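Local coordinates for protein metallophosphoesterase (Clostridium thermocellum, PDB 4J6O) that probably removes 2',3' phosphates from RNA ends, as the manganese-binding, calcineurin-like phosphatase domain of a bacterial Pnkp RNA repair enzyme, at residues A[38-43]-A[48-53]. Numbering follows the deposited sequence.
Sequences IEEVEG and GKYRVT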
loop_
_atom_site.group_PDB
_atom_site.type_symbol
_atom_site.label_atom_id
_atom_site.label_comp_id
_atom_site.label_asym_id
_atom_site.label_seq_id
_atom_site.Cartn_x
_atom_site.Cartn_y
_atom_site.Cartn_z
ATOM N N ILE A 38 13.564 -9.100 11.682
ATOM C CA ILE A 38 12.604 -10.069 11.178
ATOM C C ILE A 38 13.051 -11.453 11.569
ATOM O O ILE A 38 14.162 -11.896 11.256
ATOM C CB ILE A 38 12.474 -9.994 9.641
ATOM C CG1 ILE A 38 12.019 -8.625 9.203
ATOM C CG2 ILE A 38 11.513 -11.077 9.125
ATOM C CD1 ILE A 38 12.257 -8.455 7.771
ATOM N N GLU A 39 12.186 -12.122 12.305
ATOM C CA GLU A 39 12.467 -13.454 12.774
ATOM C C GLU A 39 11.644 -14.382 11.927
ATOM O O GLU A 39 10.440 -14.173 11.738
ATOM C CB GLU A 39 12.081 -13.586 14.246
ATOM C CG GLU A 39 12.240 -14.999 14.798
ATOM C CD GLU A 39 11.682 -15.176 16.231
ATOM O OE1 GLU A 39 10.900 -14.306 16.709
ATOM O OE2 GLU A 39 12.021 -16.199 16.867
ATOM N N GLU A 40 12.312 -15.369 11.346
ATOM C CA GLU A 40 11.599 -16.470 10.738
ATOM C C GLU A 40 11.298 -17.386 11.911
ATOM O O GLU A 40 12.204 -17.956 12.511
ATOM C CB GLU A 40 12.445 -17.190 9.675
ATOM C CG GLU A 40 12.144 -16.805 8.235
ATOM C CD GLU A 40 12.827 -17.745 7.248
ATOM O OE1 GLU A 40 12.110 -18.427 6.476
ATOM O OE2 GLU A 40 14.082 -17.811 7.261
ATOM N N VAL A 41 10.020 -17.489 12.246
ATOM C CA VAL A 41 9.565 -18.268 13.390
ATOM C C VAL A 41 9.674 -19.778 13.182
ATOM O O VAL A 41 9.235 -20.295 12.154
ATOM C CB VAL A 41 8.084 -17.986 13.703
ATOM C CG1 VAL A 41 7.665 -18.814 14.896
ATOM C CG2 VAL A 41 7.840 -16.501 13.976
ATOM N N GLU A 42 10.248 -20.486 14.154
ATOM C CA GLU A 42 10.235 -21.951 14.149
ATOM C C GLU A 42 8.838 -22.581 14.135
ATOM O O GLU A 42 8.030 -22.372 15.044
ATOM C CB GLU A 42 11.038 -22.494 15.332
ATOM C CG GLU A 42 12.509 -22.695 15.022
ATOM C CD GLU A 42 12.753 -23.878 14.092
ATOM O OE1 GLU A 42 13.231 -24.929 14.589
ATOM O OE2 GLU A 42 12.467 -23.746 12.871
ATOM N N GLY A 43 8.552 -23.341 13.081
ATOM C CA GLY A 43 7.270 -24.001 12.958
ATOM C C GLY A 43 6.175 -23.051 12.510
ATOM O O GLY A 43 5.029 -23.467 12.324
ATOM N N GLY A 48 1.845 -16.449 10.912
ATOM C CA GLY A 48 2.718 -16.667 12.046
ATOM C C GLY A 48 4.108 -17.073 11.574
ATOM O O GLY A 48 4.969 -17.454 12.379
ATOM N N LYS A 49 4.350 -16.963 10.270
ATOM C CA LYS A 49 5.603 -17.406 9.680
ATOM C C LYS A 49 6.727 -16.464 10.111
ATOM O O LYS A 49 7.859 -16.887 10.309
ATOM C CB LYS A 49 5.482 -17.437 8.150
ATOM C CG LYS A 49 6.663 -18.084 7.453
ATOM C CD LYS A 49 6.359 -18.312 5.984
ATOM C CE LYS A 49 7.457 -19.116 5.258
ATOM N NZ LYS A 49 8.789 -18.475 5.397
ATOM N N TYR A 50 6.399 -15.185 10.287
ATOM C CA TYR A 50 7.406 -14.179 10.612
ATOM C C TYR A 50 7.018 -13.399 11.878
ATOM O O TYR A 50 5.851 -13.318 12.227
ATOM C CB TYR A 50 7.595 -13.214 9.449
ATOM C CG TYR A 50 7.958 -13.862 8.140
ATOM C CD1 TYR A 50 9.229 -14.393 7.928
ATOM C CD2 TYR A 50 7.030 -13.906 7.099
ATOM C CE1 TYR A 50 9.569 -14.945 6.705
ATOM C CE2 TYR A 50 7.350 -14.474 5.890
ATOM C CZ TYR A 50 8.620 -14.993 5.698
ATOM O OH TYR A 50 8.928 -15.545 4.478
ATOM N N ARG A 51 8.007 -12.818 12.549
ATOM C CA ARG A 51 7.737 -11.849 13.610
ATOM C C ARG A 51 8.692 -10.679 13.474
ATOM O O ARG A 51 9.904 -10.853 13.419
ATOM C CB ARG A 51 7.833 -12.472 15.008
ATOM C CG ARG A 51 7.103 -11.645 16.049
ATOM C CD ARG A 51 6.938 -12.390 17.422
ATOM N NE ARG A 51 5.800 -11.840 18.166
ATOM C CZ ARG A 51 5.907 -10.838 19.027
ATOM N NH1 ARG A 51 4.838 -10.374 19.663
ATOM N NH2 ARG A 51 7.101 -10.324 19.275
ATOM N N VAL A 52 8.131 -9.474 13.425
ATOM C CA VAL A 52 8.926 -8.269 13.182
ATOM C C VAL A 52 8.896 -7.379 14.419
ATOM O O VAL A 52 7.810 -7.163 14.979
ATOM C CB VAL A 52 8.356 -7.481 11.979
ATOM C CG1 VAL A 52 9.347 -6.377 11.609
ATOM C CG2 VAL A 52 8.159 -8.470 10.831
ATOM N N THR A 53 10.063 -6.859 14.831
ATOM C CA THR A 53 10.132 -5.927 15.954
ATOM C C THR A 53 11.043 -4.760 15.616
ATOM O O THR A 53 11.760 -4.792 14.615
ATOM C CB THR A 53 10.622 -6.644 17.229
ATOM O OG1 THR A 53 11.903 -7.237 16.988
ATOM C CG2 THR A 53 9.617 -7.724 17.612
HETATM O O HOH W 1 10.315 -20.303 7.415
HETATM O O HOH W 2 9.120 -19.409 9.810
#
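E40 and K49 reach past the ring of Y50 to meet near its hydroxyl end. The E40 chain runs out alongside the tyrosine, extended beyond CG, and E40 CG sits 3.5 Å from Y50 CE1 at the ring edge, near its plane; the carboxylate is turned 27° from that plane. K49 starts away from the opposite strand, but its CG lies over the centre of one ring face, and a bend at the last torsion (chi4 -56°) brings NZ back within 3.1 Å of Y50 OH, to which it donates. From there E40 OE1 is 3.5 Å from K49 NZ, a long salt bridge reinforced by a water that donates to E40 OE1 and accepts from K49 NZ. Further along this face, I38 and V52 run out together in the same direction from neighbouring strands, with I38 CG1 4.2 Å from V52 CG2.

E39 and R51 occupy the other face. Their carboxylate and guanidinium planes are almost perpendicular (87°), and the charged ends do not touch, E39 OE1 staying 5.8 Å from R51 NE. Between their backbones, E39 N and R51 N each donate to the other's carbonyl, and V41 N donates to K49 O (3.0 Å) where the strands give way to the turn. V41 turns its side chain inward, CG2 against the carbonyl oxygen of G48.

Together, strands 37-40 and 50-53 make a two-stranded antiparallel hairpin outside the two larger sheets. Helix 73-86 packs on its Y50 and V52 side, where L79 touches both and Y50 OH is hydrogen-bonded to E75.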